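Local coordinates for protein polyketide synthase/nonribosomal peptide synthetase hybrid RzxB (Pseudomonas fluorescens, PDB 5IL6) that probably dehydrates beta-hydroxyacyl intermediates through its dehydratase domain during assembly of the polyketide rhizoxin, at residues Phe263-Phe268 and Asn279-Gln284; Arg173-Leu178 and Ala185-Ala190; Ala55-Ile60 and Ser81-Arg86; Glu155-Arg160 and Leu217-Leu222; Ala162-Glu167 and Pro226-Pro231. All coordinates share one frame; numbering follows the deposited sequence.

Interaction 1 (Phe263-Phe268 and Asn279-Gln284); sequences FDLALF and NQLSFQ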
# COMPACT_ATOMS: atom_id res chain seq x y z
N PHE A 263 1.08 -8.93 -9.86
CA PHE A 263 0.48 -9.85 -8.90
C PHE A 263 -0.94 -9.40 -8.57
O PHE A 263 -1.27 -8.21 -8.67
CB PHE A 263 1.28 -9.92 -7.60
CG PHE A 263 2.73 -10.26 -7.79
CD1 PHE A 263 3.66 -9.27 -8.03
CD2 PHE A 263 3.16 -11.58 -7.72
CE1 PHE A 263 4.99 -9.58 -8.21
CE2 PHE A 263 4.49 -11.89 -7.90
CZ PHE A 263 5.41 -10.89 -8.14
N ASP A 264 -1.77 -10.36 -8.18
CA ASP A 264 -3.04 -10.08 -7.52
C ASP A 264 -2.95 -10.55 -6.07
O ASP A 264 -2.38 -11.61 -5.79
CB ASP A 264 -4.21 -10.78 -8.22
CG ASP A 264 -4.30 -10.44 -9.69
OD1 ASP A 264 -4.37 -9.24 -10.03
OD2 ASP A 264 -4.31 -11.37 -10.52
N LEU A 265 -3.50 -9.76 -5.16
CA LEU A 265 -3.46 -10.06 -3.74
C LEU A 265 -4.85 -9.93 -3.15
O LEU A 265 -5.68 -9.14 -3.62
CB LEU A 265 -2.50 -9.13 -2.97
CG LEU A 265 -1.01 -9.17 -3.33
CD1 LEU A 265 -0.72 -8.37 -4.60
CD2 LEU A 265 -0.17 -8.67 -2.17
N ALA A 266 -5.11 -10.72 -2.11
CA ALA A 266 -6.35 -10.63 -1.35
C ALA A 266 -6.00 -10.77 0.12
O ALA A 266 -5.25 -11.68 0.50
CB ALA A 266 -7.36 -11.70 -1.78
N LEU A 267 -6.55 -9.88 0.94
CA LEU A 267 -6.28 -9.86 2.37
C LEU A 267 -7.48 -10.41 3.12
O LEU A 267 -8.62 -9.97 2.88
CB LEU A 267 -5.97 -8.43 2.84
CG LEU A 267 -4.61 -7.86 2.40
CD1 LEU A 267 -4.53 -7.65 0.89
CD2 LEU A 267 -4.33 -6.55 3.12
N PHE A 268 -7.23 -11.36 4.01
CA PHE A 268 -8.29 -12.02 4.76
C PHE A 268 -7.98 -11.94 6.25
O PHE A 268 -6.81 -11.91 6.65
CB PHE A 268 -8.45 -13.49 4.36
CG PHE A 268 -8.61 -13.71 2.88
CD1 PHE A 268 -7.51 -13.79 2.05
CD2 PHE A 268 -9.87 -13.85 2.32
CE1 PHE A 268 -7.65 -14.00 0.69
CE2 PHE A 268 -10.02 -14.05 0.96
CZ PHE A 268 -8.91 -14.13 0.15
N ASN A 279 -5.81 -5.88 -7.23
CA ASN A 279 -5.75 -6.51 -8.54
C ASN A 279 -4.73 -5.79 -9.40
O ASN A 279 -4.76 -4.56 -9.53
CB ASN A 279 -7.12 -6.51 -9.22
CG ASN A 279 -8.12 -7.40 -8.51
OD1 ASN A 279 -7.78 -8.51 -8.08
ND2 ASN A 279 -9.35 -6.93 -8.38
N GLN A 280 -3.82 -6.56 -10.00
CA GLN A 280 -2.83 -6.05 -10.95
C GLN A 280 -1.91 -5.03 -10.29
O GLN A 280 -1.83 -3.86 -10.69
CB GLN A 280 -3.53 -5.47 -12.19
CG GLN A 280 -4.50 -6.44 -12.85
CD GLN A 280 -3.79 -7.60 -13.54
OE1 GLN A 280 -2.90 -7.39 -14.37
NE2 GLN A 280 -4.17 -8.82 -13.18
N LEU A 281 -1.20 -5.49 -9.26
CA LEU A 281 -0.15 -4.71 -8.61
C LEU A 281 1.15 -4.92 -9.38
O LEU A 281 1.70 -6.03 -9.39
CB LEU A 281 -0.00 -5.12 -7.15
CG LEU A 281 1.14 -4.47 -6.37
CD1 LEU A 281 0.92 -2.96 -6.26
CD2 LEU A 281 1.27 -5.10 -4.99
N SER A 282 1.65 -3.86 -10.02
CA SER A 282 2.80 -3.95 -10.90
C SER A 282 4.06 -3.43 -10.21
O SER A 282 4.07 -2.30 -9.70
CB SER A 282 2.56 -3.16 -12.19
OG SER A 282 3.69 -3.21 -13.04
N PHE A 283 5.11 -4.25 -10.21
CA PHE A 283 6.43 -3.86 -9.74
C PHE A 283 7.34 -3.62 -10.94
O PHE A 283 7.32 -4.40 -11.90
CB PHE A 283 7.04 -4.95 -8.84
CG PHE A 283 6.34 -5.12 -7.52
CD1 PHE A 283 5.15 -5.82 -7.44
CD2 PHE A 283 6.89 -4.59 -6.36
CE1 PHE A 283 4.51 -5.98 -6.22
CE2 PHE A 283 6.26 -4.76 -5.15
CZ PHE A 283 5.07 -5.45 -5.07
N GLN A 284 8.13 -2.56 -10.88
CA GLN A 284 8.98 -2.18 -12.00
C GLN A 284 10.36 -1.76 -11.49
O GLN A 284 10.47 -1.19 -10.40
CB GLN A 284 8.35 -1.04 -12.80
CG GLN A 284 6.95 -1.38 -13.28
CD GLN A 284 6.25 -0.23 -13.96
OE1 GLN A 284 6.85 0.81 -14.23
NE2 GLN A 284 4.96 -0.41 -14.25
O HOH W 1 -6.70 -10.18 -5.96
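Phe263 and Leu281 pair through their backbones: Leu281 N donates to Phe263 O at 2.8 Å, almost straight down the carbonyl, and Phe263 N returns a more bent bond to Leu281 O at 3.0 Å. The next link is made by a side chain. Asp264 OD1 takes the hydrogen of Gln280 N at 2.7 Å, the donor arriving nearly in line with the C-O bond. A weak bond from Gln280 NE2 reaches the same oxygen at 3.2 Å; the glutamine chain folds at chi2 (-70°) and runs beside the aspartate, with amide and carboxylate planes 50° apart. Gln280, with its positive phi, and Leu281 stand opposite the single Phe263: a G1 beta bulge in the hairpin of strands 261-268 and 274-284, within the second half of what is probably a double hotdog. With an alanine at Asp264, Gln280 N would probably lose its acceptor at the bulge and the glutamine amide would be free to swing away. On the face bearing Phe263 and Leu281, Phe283 CD1 meets Phe263 CD1 at 3.8 Å at the edge of the Phe263 ring, the two planes turned 82° apart. Leu265 CD1 touches Leu281 CD2 at the same spacing. Farther out, Val214 packs on both phenylalanines and Leu234 on Leu281, while a water lies 2.8 Å from Leu265 O and 2.9 Å from Asn279 OD1.

Interaction 2 (Arg173-Leu178 and Ala185-Ala190); sequences RRLLSL and ALARIA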
# COMPACT_ATOMS: atom_id res chain seq x y z
N ARG A 173 8.62 -4.98 9.29
CA ARG A 173 9.03 -6.36 9.03
C ARG A 173 7.98 -7.33 9.56
O ARG A 173 8.22 -8.12 10.46
CB ARG A 173 10.39 -6.65 9.65
CG ARG A 173 11.56 -6.02 8.93
CD ARG A 173 12.85 -6.24 9.70
NE ARG A 173 13.18 -7.66 9.79
CZ ARG A 173 14.04 -8.30 8.99
NH1 ARG A 173 14.69 -7.66 8.03
NH2 ARG A 173 14.26 -9.60 9.17
N ARG A 174 6.79 -7.25 8.97
CA ARG A 174 5.61 -7.91 9.51
C ARG A 174 5.29 -9.23 8.83
O ARG A 174 4.25 -9.82 9.11
CB ARG A 174 4.41 -6.97 9.42
CG ARG A 174 4.66 -5.60 10.04
CD ARG A 174 4.66 -5.63 11.55
NE ARG A 174 5.91 -6.12 12.13
CZ ARG A 174 6.01 -7.07 13.06
NH1 ARG A 174 4.92 -7.66 13.55
NH2 ARG A 174 7.20 -7.42 13.53
N LEU A 175 6.15 -9.69 7.92
CA LEU A 175 5.99 -11.03 7.35
C LEU A 175 6.33 -12.06 8.42
O LEU A 175 7.48 -12.16 8.85
CB LEU A 175 6.88 -11.21 6.13
CG LEU A 175 6.41 -10.61 4.80
CD1 LEU A 175 7.41 -10.95 3.70
CD2 LEU A 175 5.01 -11.08 4.40
N LEU A 176 5.33 -12.82 8.86
CA LEU A 176 5.52 -13.83 9.90
C LEU A 176 5.74 -15.22 9.33
O LEU A 176 6.50 -16.00 9.91
CB LEU A 176 4.30 -13.84 10.84
CG LEU A 176 4.03 -12.52 11.56
CD1 LEU A 176 2.79 -12.63 12.44
CD2 LEU A 176 5.23 -12.06 12.38
N SER A 177 5.09 -15.56 8.23
CA SER A 177 5.31 -16.85 7.58
C SER A 177 4.91 -16.75 6.12
O SER A 177 4.10 -15.90 5.74
CB SER A 177 4.53 -17.96 8.29
OG SER A 177 3.13 -17.76 8.18
N LEU A 178 5.48 -17.63 5.31
CA LEU A 178 5.22 -17.68 3.88
C LEU A 178 5.21 -19.14 3.45
O LEU A 178 6.08 -19.92 3.85
CB LEU A 178 6.28 -16.94 3.06
CG LEU A 178 6.38 -15.41 3.12
CD1 LEU A 178 7.66 -14.95 2.44
CD2 LEU A 178 5.16 -14.77 2.49
N ALA A 185 1.07 -17.93 -3.32
CA ALA A 185 1.68 -17.92 -2.00
C ALA A 185 0.65 -17.46 -0.98
O ALA A 185 -0.28 -16.72 -1.31
CB ALA A 185 2.92 -17.02 -1.95
N LEU A 186 0.84 -17.90 0.26
CA LEU A 186 -0.03 -17.51 1.36
C LEU A 186 0.85 -16.99 2.49
O LEU A 186 1.76 -17.69 2.95
CB LEU A 186 -0.88 -18.69 1.85
CG LEU A 186 -1.92 -18.36 2.92
CD1 LEU A 186 -3.01 -17.46 2.35
CD2 LEU A 186 -2.51 -19.63 3.52
N ALA A 187 0.57 -15.77 2.94
CA ALA A 187 1.38 -15.12 3.95
C ALA A 187 0.53 -14.80 5.18
O ALA A 187 -0.67 -14.52 5.07
CB ALA A 187 2.00 -13.82 3.41
N ARG A 188 1.16 -14.87 6.34
CA ARG A 188 0.57 -14.40 7.59
C ARG A 188 1.33 -13.15 8.04
O ARG A 188 2.56 -13.16 8.12
CB ARG A 188 0.62 -15.47 8.68
CG ARG A 188 -0.53 -16.46 8.63
CD ARG A 188 -0.32 -17.51 7.56
NE ARG A 188 -1.28 -18.61 7.68
CZ ARG A 188 -1.17 -19.77 7.05
NH1 ARG A 188 -0.14 -20.00 6.25
NH2 ARG A 188 -2.09 -20.71 7.23
N ILE A 189 0.58 -12.09 8.31
CA ILE A 189 1.14 -10.81 8.72
C ILE A 189 0.37 -10.31 9.93
O ILE A 189 -0.81 -10.63 10.11
CB ILE A 189 1.10 -9.78 7.57
CG1 ILE A 189 -0.34 -9.52 7.12
CG2 ILE A 189 1.94 -10.27 6.39
CD1 ILE A 189 -0.49 -8.40 6.10
N ALA A 190 1.04 -9.52 10.76
CA ALA A 190 0.39 -8.93 11.92
C ALA A 190 1.24 -7.76 12.41
O ALA A 190 2.47 -7.78 12.30
CB ALA A 190 0.19 -9.95 13.04
O HOH W 2 1.79 -18.46 5.61
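Leu176 N and Ser177 N both point at Arg188 O, bonding at 2.9 Å and, weakly, at 3.5 Å: a classic beta bulge in the hairpin of strands 175-181 and 184-190. Arg188 N answers with a bond to Ser177 O. Before the bulge, Arg174 bends twice, at chi2 (-74°) and chi3 (79°), curling round the carbonyl of Ala190. NH1 then donates to Ala190 O at 2.8 Å from the edge of the guanidinium, the oxygen lying somewhat off its plane. Leu176 reaches the last residue of the other strand, CD1 against Ala190 CB. On the face carrying Leu175 and Ile189, Leu175 CD2 meets the CG2 branch of Ile189 at 3.7 Å; with chi1 at 61°, Ile189 CG1 lies between the backbone N and carbonyl carbon and leads away from strand 175-181, and helix 204-212 packs there. Leu178 CD2 presses on Ala187 CB at 3.4 Å, tighter than usual for two carbons. On the face of Ser177 and Arg188, the poorly ordered arginine lies alongside Ser177 OG, with Leu186 CD2 over one guanidinium face, offset toward the rim. A water at the guanidinium edge accepts from Arg188 NH1, donates to Leu186 O at 2.8 Å and bonds Ser177 OG at 3.0 Å.

Interaction 3 (Ala55-Ile60 and Ser81-Arg86); sequences AMIVMI and SDLSWR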
# COMPACT_ATOMS: atom_id res chain seq x y z
N ALA A 55 1.38 3.51 2.01
CA ALA A 55 0.88 4.61 2.82
C ALA A 55 0.06 5.59 1.98
O ALA A 55 -0.89 6.19 2.49
CB ALA A 55 2.04 5.34 3.49
N MET A 56 0.41 5.75 0.71
CA MET A 56 -0.36 6.66 -0.14
C MET A 56 -1.74 6.09 -0.45
O MET A 56 -2.71 6.84 -0.56
CB MET A 56 0.41 6.95 -1.42
CG MET A 56 1.72 7.67 -1.17
SD MET A 56 2.55 8.21 -2.67
CE MET A 56 4.21 8.43 -2.06
N ILE A 57 -1.85 4.76 -0.55
CA ILE A 57 -3.17 4.14 -0.70
C ILE A 57 -4.03 4.43 0.52
O ILE A 57 -5.21 4.77 0.41
CB ILE A 57 -3.02 2.62 -0.93
CG1 ILE A 57 -2.43 2.36 -2.32
CG2 ILE A 57 -4.36 1.91 -0.75
CD1 ILE A 57 -2.05 0.91 -2.57
N VAL A 58 -3.45 4.29 1.72
CA VAL A 58 -4.19 4.57 2.94
C VAL A 58 -4.61 6.03 2.99
O VAL A 58 -5.70 6.37 3.46
CB VAL A 58 -3.35 4.17 4.17
CG1 VAL A 58 -4.02 4.63 5.46
CG2 VAL A 58 -3.11 2.67 4.19
N MET A 59 -3.74 6.92 2.52
CA MET A 59 -4.08 8.34 2.51
C MET A 59 -5.27 8.61 1.61
O MET A 59 -6.14 9.42 1.94
CB MET A 59 -2.86 9.15 2.08
CG MET A 59 -3.02 10.66 2.17
SD MET A 59 -1.54 11.56 1.66
CE MET A 59 -0.25 10.51 2.33
N ILE A 60 -5.32 7.95 0.45
CA ILE A 60 -6.46 8.10 -0.44
C ILE A 60 -7.73 7.58 0.23
O ILE A 60 -8.79 8.21 0.17
CB ILE A 60 -6.20 7.38 -1.77
CG1 ILE A 60 -5.02 8.04 -2.50
CG2 ILE A 60 -7.45 7.40 -2.65
CD1 ILE A 60 -4.55 7.29 -3.73
N SER A 81 -8.82 2.92 -8.32
CA SER A 81 -8.57 2.33 -9.63
C SER A 81 -7.49 3.10 -10.37
O SER A 81 -7.36 4.32 -10.23
CB SER A 81 -9.85 2.30 -10.47
OG SER A 81 -10.85 1.51 -9.86
N ASP A 82 -6.73 2.37 -11.19
CA ASP A 82 -5.73 2.95 -12.08
C ASP A 82 -4.80 3.89 -11.32
O ASP A 82 -4.59 5.04 -11.69
CB ASP A 82 -6.40 3.66 -13.25
CG ASP A 82 -7.16 2.72 -14.14
OD1 ASP A 82 -6.91 1.50 -14.07
OD2 ASP A 82 -8.02 3.19 -14.92
N LEU A 83 -4.25 3.38 -10.23
CA LEU A 83 -3.29 4.12 -9.43
C LEU A 83 -1.90 3.95 -10.01
O LEU A 83 -1.54 2.87 -10.48
CB LEU A 83 -3.33 3.65 -7.97
CG LEU A 83 -2.35 4.29 -6.98
CD1 LEU A 83 -2.95 4.22 -5.58
CD2 LEU A 83 -0.98 3.62 -6.98
N SER A 84 -1.13 5.03 -10.00
CA SER A 84 0.27 4.98 -10.39
C SER A 84 1.11 5.71 -9.36
O SER A 84 0.73 6.79 -8.90
CB SER A 84 0.48 5.60 -11.78
OG SER A 84 -0.21 6.83 -11.88
N TRP A 85 2.23 5.11 -8.99
CA TRP A 85 3.23 5.76 -8.16
C TRP A 85 4.29 6.35 -9.07
O TRP A 85 4.79 5.67 -9.98
CB TRP A 85 3.89 4.77 -7.19
CG TRP A 85 3.03 4.32 -6.06
CD1 TRP A 85 2.80 4.99 -4.89
CD2 TRP A 85 2.31 3.09 -5.96
NE1 TRP A 85 1.98 4.25 -4.08
CE2 TRP A 85 1.66 3.08 -4.71
CE3 TRP A 85 2.15 1.99 -6.81
CZ2 TRP A 85 0.86 2.02 -4.29
CZ3 TRP A 85 1.36 0.94 -6.39
CH2 TRP A 85 0.72 0.96 -5.15
N ARG A 86 4.62 7.62 -8.85
CA ARG A 86 5.66 8.27 -9.63
C ARG A 86 6.94 8.31 -8.82
O ARG A 86 7.59 7.28 -8.63
CB ARG A 86 5.20 9.67 -10.06
CG ARG A 86 3.86 9.70 -10.76
CD ARG A 86 3.98 9.32 -12.21
NE ARG A 86 2.67 9.34 -12.87
CZ ARG A 86 2.14 8.34 -13.58
NH1 ARG A 86 2.82 7.22 -13.79
NH2 ARG A 86 0.94 8.49 -14.11
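Ile57, Ile60 and Leu83 make the aliphatic part of the contact. Leu83, with CG anti to its own N (chi1 178°), sends CD1 between two side chains one helical turn apart: CD1 lies 3.8 Å from Ile57 CG1 and 3.9 Å from Ile60 CD1. Its other methyl, CD2, turns back over the centre of the Trp85 ring, 3.3 Å above the plane, so a single leucine serves the helix with one branch and the indole with the other. The helix meets the indole only at its edge. Ile57 CD1 meets the six-membered ring at CZ2, 3.6 Å away, the two side chains crossing at about a right angle. Met56 holds its chain extended beyond CG and sets SD beside the five-membered ring, 3.9 Å from Trp85 CD1 and in the ring plane, a Met-aromatic contact. Polar chemistry lies just beyond: Trp85 NE1 makes a weak hydrogen bond to Gly53 O, at the start of the same helix. Leu234 on the neighbouring strand and Met211 on helix 204-212 also pack on Ile57. Helix 53-67 crossing a strand matches the hotdog fold, where the sheet wraps a long helix. Everything exchanged between the two segments is dispersion and sulfur-aromatic attraction among buried side chains, so their fit depends on shape, with the weak bond to Gly53 O as a polar tie alongside.

Interaction 4 (Glu155-Arg160 and Leu217-Leu222); sequences EACYQR and LLLDEL
Leu219 fits its two methyls into the side of helix 154-164: CD1 rests 3.7 Å from Cys157 SG, and CD2 sits 3.7 Å from Ala156 O and 4.0 Å from Arg160 CB. That is the close-packed part, backed by Met215, which touches both Cys157 and Arg160. The outer part is more polar and opens toward solvent. Arg160 leaves the helix with CG anti to the backbone N (chi1 -169°), then bends at chi2 and chi3 and curls back over the leucine, so that Leu219 CD2 lies 4.3 Å from the guanidinium plane, over its centre. From there NH1 donates to Leu219 O at 3.0 Å. The donor lies in the carbonyl plane on a lone pair, but the oxygen is 28° out of the guanidinium plane and the bond is bent. A methionine in place of Arg160 would probably leave Leu219 O without this donor and the loop less firmly tied to the helix. Beyond the arginine, Asp220 and Glu221 are exposed and poorly ordered, although Glu221 forms a salt bridge with Arg253. The arrangement joins a helix to the loop between helix 204-212 and strand 230-239, on the outside of the second hotdog half of a probable double-hotdog dehydratase.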
# COMPACT_ATOMS: atom_id res chain seq x y z
N GLU A 155 13.34 -14.73 6.21
CA GLU A 155 14.59 -13.98 6.26
C GLU A 155 15.29 -13.98 4.91
O GLU A 155 15.96 -13.00 4.56
CB GLU A 155 15.50 -14.56 7.34
CG GLU A 155 14.98 -14.35 8.75
CD GLU A 155 14.82 -12.89 9.11
OE1 GLU A 155 15.58 -12.06 8.56
OE2 GLU A 155 13.95 -12.56 9.94
N ALA A 156 15.15 -15.06 4.13
CA ALA A 156 15.67 -15.05 2.77
C ALA A 156 14.97 -13.99 1.93
O ALA A 156 15.60 -13.36 1.06
CB ALA A 156 15.51 -16.43 2.14
N CYS A 157 13.68 -13.77 2.16
CA CYS A 157 12.96 -12.72 1.44
C CYS A 157 13.48 -11.34 1.83
O CYS A 157 13.73 -10.50 0.96
CB CYS A 157 11.46 -12.83 1.70
SG CYS A 157 10.70 -14.32 1.01
N TYR A 158 13.64 -11.08 3.13
CA TYR A 158 14.14 -9.78 3.55
C TYR A 158 15.59 -9.58 3.13
O TYR A 158 16.00 -8.45 2.84
CB TYR A 158 13.99 -9.62 5.07
CG TYR A 158 12.56 -9.35 5.48
CD1 TYR A 158 11.88 -8.24 5.01
CD2 TYR A 158 11.89 -10.21 6.35
CE1 TYR A 158 10.58 -7.98 5.37
CE2 TYR A 158 10.58 -9.97 6.72
CZ TYR A 158 9.93 -8.85 6.23
OH TYR A 158 8.62 -8.58 6.59
N GLN A 159 16.38 -10.65 3.08
CA GLN A 159 17.75 -10.53 2.58
C GLN A 159 17.76 -10.17 1.10
O GLN A 159 18.65 -9.43 0.64
CB GLN A 159 18.52 -11.83 2.81
CG GLN A 159 19.26 -12.36 1.58
CD GLN A 159 20.23 -13.49 1.91
OE1 GLN A 159 21.43 -13.39 1.65
NE2 GLN A 159 19.71 -14.57 2.47
N ARG A 160 16.79 -10.67 0.34
CA ARG A 160 16.71 -10.30 -1.07
C ARG A 160 16.29 -8.84 -1.23
O ARG A 160 16.86 -8.11 -2.05
CB ARG A 160 15.74 -11.22 -1.81
CG ARG A 160 15.80 -11.09 -3.33
CD ARG A 160 17.18 -11.41 -3.88
NE ARG A 160 17.68 -12.70 -3.42
CZ ARG A 160 17.54 -13.85 -4.08
NH1 ARG A 160 16.92 -13.89 -5.25
NH2 ARG A 160 18.02 -14.97 -3.56
N LEU A 217 7.32 -15.41 -4.38
CA LEU A 217 7.21 -15.91 -5.75
C LEU A 217 8.39 -15.51 -6.63
O LEU A 217 8.45 -15.95 -7.78
CB LEU A 217 5.91 -15.40 -6.37
CG LEU A 217 4.63 -15.86 -5.67
CD1 LEU A 217 3.40 -15.21 -6.28
CD2 LEU A 217 4.50 -17.38 -5.72
N LEU A 218 9.34 -14.72 -6.12
CA LEU A 218 10.42 -14.19 -6.94
C LEU A 218 11.82 -14.63 -6.50
O LEU A 218 12.78 -14.35 -7.23
CB LEU A 218 10.38 -12.66 -6.95
CG LEU A 218 9.11 -12.01 -7.50
CD1 LEU A 218 9.19 -10.50 -7.38
CD2 LEU A 218 8.87 -12.41 -8.95
N LEU A 219 11.96 -15.32 -5.37
CA LEU A 219 13.29 -15.67 -4.89
C LEU A 219 14.08 -16.43 -5.94
O LEU A 219 15.27 -16.16 -6.16
CB LEU A 219 13.19 -16.49 -3.60
CG LEU A 219 12.85 -15.73 -2.32
CD1 LEU A 219 12.58 -16.70 -1.18
CD2 LEU A 219 13.96 -14.76 -1.94
N ASP A 220 13.44 -17.39 -6.62
CA ASP A 220 14.15 -18.20 -7.61
C ASP A 220 14.43 -17.41 -8.88
O ASP A 220 15.50 -17.55 -9.48
CB ASP A 220 13.36 -19.47 -7.91
CG ASP A 220 13.42 -20.47 -6.78
OD1 ASP A 220 14.51 -20.64 -6.19
OD2 ASP A 220 12.38 -21.09 -6.47
N GLU A 221 13.49 -16.57 -9.31
CA GLU A 221 13.69 -15.82 -10.55
C GLU A 221 14.81 -14.80 -10.41
O GLU A 221 15.70 -14.72 -11.26
CB GLU A 221 12.40 -15.12 -10.98
CG GLU A 221 11.30 -16.03 -11.48
CD GLU A 221 10.32 -15.31 -12.39
OE1 GLU A 221 10.68 -14.24 -12.93
OE2 GLU A 221 9.19 -15.82 -12.56
N LEU A 222 14.78 -14.02 -9.33
CA LEU A 222 15.74 -12.95 -9.17
C LEU A 222 17.13 -13.50 -8.84
O LEU A 222 17.27 -14.58 -8.27
CB LEU A 222 15.29 -12.00 -8.05
CG LEU A 222 13.92 -11.35 -8.25
CD1 LEU A 222 13.58 -10.45 -7.08
CD2 LEU A 222 13.87 -10.57 -9.56

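Interaction 5 (Ala162-Glu167 and Pro226-Pro231); sequences AAMGIE and PALLLP
Met164 and Leu228 bring their CA atoms to 4.8 Å where helix 154-164 finishes in a Schellman motif, Gly165 taking a positive phi (115°) that would jam any side chain against the preceding carbonyl. Met164 reaches across from this last turn. Its CG stands between the backbone N and the carbonyl carbon (chi1 67°), which carries the sulfur across to segment 226-231. There SD accepts a weak hydrogen bond from Leu229 N, long at 3.6 Å but nearly straight (165°). The bend at chi3 then turns CE to Pro226, where it meets CG at 3.6 Å, the two side chains crossing at about a right angle, and CE also lies 3.7 Å from Ala227 O. Past the glycine, Ile166 makes the second set of contacts through the end of its longer branch. Ile166 CD1 presses on Leu228 CD1 at 3.5 Å, a tight fit, and also touches Leu230 CD2 at 3.6 Å. Leu228 CB rests on Met164 O. Met215 and Leu222 add to the apolar surroundings of Met164. Gly165 and Glu167 bond through their backbones to Asn46 and Arg44. From the Schellman turn the chain goes into strand 166-168, which pairs with strand 43-45 where the two halves of the probable double hotdog meet.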
# COMPACT_ATOMS: atom_id res chain seq x y z
N ALA A 162 16.88 -6.54 0.94
CA ALA A 162 18.04 -5.77 1.37
C ALA A 162 19.10 -5.73 0.28
O ALA A 162 19.78 -4.71 0.10
CB ALA A 162 18.61 -6.36 2.66
N ALA A 163 19.27 -6.84 -0.45
CA ALA A 163 20.25 -6.86 -1.53
C ALA A 163 19.89 -5.91 -2.66
O ALA A 163 20.78 -5.42 -3.36
CB ALA A 163 20.38 -8.29 -2.08
N MET A 164 18.60 -5.62 -2.86
CA MET A 164 18.20 -4.67 -3.89
C MET A 164 18.16 -3.23 -3.37
O MET A 164 17.96 -2.31 -4.17
CB MET A 164 16.84 -5.05 -4.50
CG MET A 164 15.63 -4.96 -3.59
SD MET A 164 14.09 -5.31 -4.47
CE MET A 164 14.49 -6.83 -5.33
N GLY A 165 18.32 -3.03 -2.06
CA GLY A 165 18.39 -1.70 -1.49
C GLY A 165 17.26 -1.31 -0.55
O GLY A 165 17.17 -0.13 -0.19
N ILE A 166 16.40 -2.25 -0.15
CA ILE A 166 15.24 -1.95 0.69
C ILE A 166 15.46 -2.59 2.05
O ILE A 166 15.61 -3.81 2.15
CB ILE A 166 13.94 -2.44 0.05
CG1 ILE A 166 13.76 -1.83 -1.34
CG2 ILE A 166 12.75 -2.09 0.94
CD1 ILE A 166 12.61 -2.43 -2.13
N GLU A 167 15.46 -1.77 3.10
CA GLU A 167 15.65 -2.22 4.47
C GLU A 167 14.46 -1.77 5.31
O GLU A 167 14.05 -0.61 5.24
CB GLU A 167 16.96 -1.69 5.05
CG GLU A 167 18.18 -2.08 4.23
CD GLU A 167 19.26 -2.72 5.06
OE1 GLU A 167 20.37 -2.15 5.14
OE2 GLU A 167 19.00 -3.80 5.65
N PRO A 226 19.55 -8.45 -7.43
CA PRO A 226 18.66 -7.97 -8.49
C PRO A 226 18.55 -6.45 -8.46
O PRO A 226 18.92 -5.79 -7.49
CB PRO A 226 17.32 -8.63 -8.15
CG PRO A 226 17.34 -8.68 -6.66
CD PRO A 226 18.78 -8.94 -6.27
N ALA A 227 18.03 -5.90 -9.55
CA ALA A 227 17.76 -4.47 -9.58
C ALA A 227 16.65 -4.12 -8.61
O ALA A 227 15.82 -4.96 -8.24
CB ALA A 227 17.39 -4.02 -11.00
N LEU A 228 16.64 -2.87 -8.18
CA LEU A 228 15.61 -2.40 -7.25
C LEU A 228 14.24 -2.46 -7.91
O LEU A 228 14.05 -1.92 -9.01
CB LEU A 228 15.93 -0.98 -6.79
CG LEU A 228 14.84 -0.28 -5.98
CD1 LEU A 228 14.51 -1.05 -4.71
CD2 LEU A 228 15.27 1.14 -5.65
N LEU A 229 13.30 -3.11 -7.25
CA LEU A 229 11.92 -3.20 -7.71
C LEU A 229 11.02 -2.49 -6.72
O LEU A 229 11.12 -2.72 -5.51
CB LEU A 229 11.48 -4.66 -7.85
CG LEU A 229 12.20 -5.52 -8.89
CD1 LEU A 229 11.74 -6.96 -8.76
CD2 LEU A 229 11.96 -5.00 -10.30
N LEU A 230 10.13 -1.64 -7.23
CA LEU A 230 9.19 -0.93 -6.38
C LEU A 230 7.81 -0.96 -7.03
O LEU A 230 7.70 -1.02 -8.26
CB LEU A 230 9.60 0.54 -6.16
CG LEU A 230 10.87 0.80 -5.35
CD1 LEU A 230 11.08 2.29 -5.19
CD2 LEU A 230 10.82 0.12 -3.99
N PRO A 231 6.75 -0.91 -6.23
CA PRO A 231 5.41 -0.79 -6.81
C PRO A 231 5.32 0.45 -7.69
O PRO A 231 5.74 1.54 -7.29
CB PRO A 231 4.50 -0.69 -5.58
CG PRO A 231 5.28 -1.31 -4.48
CD PRO A 231 6.70 -0.94 -4.76

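Interaction 3 closes first along the chain and lies in the first of the two probable hotdog halves; the other four fall in the second. Interactions 4 and 5 cross, sharing helix 154-164 with centres about 10 Å apart. Interaction 2, nested within the loops both close, is tied to interaction 4 by the Arg173-Glu155 salt bridge. Interaction 1 comes last, yet touches interactions 3, 4 and 5. Strand 230-239 lies between strands 77-85 and 274-284, so interactions 3, 5 and 1 follow one another across these strands. Interactions 3 and 4 are farthest apart, about 25 Å between centres. Trp85 of interaction 3, packing on Leu281 and Pro231, joins the probable halves into one compact domain.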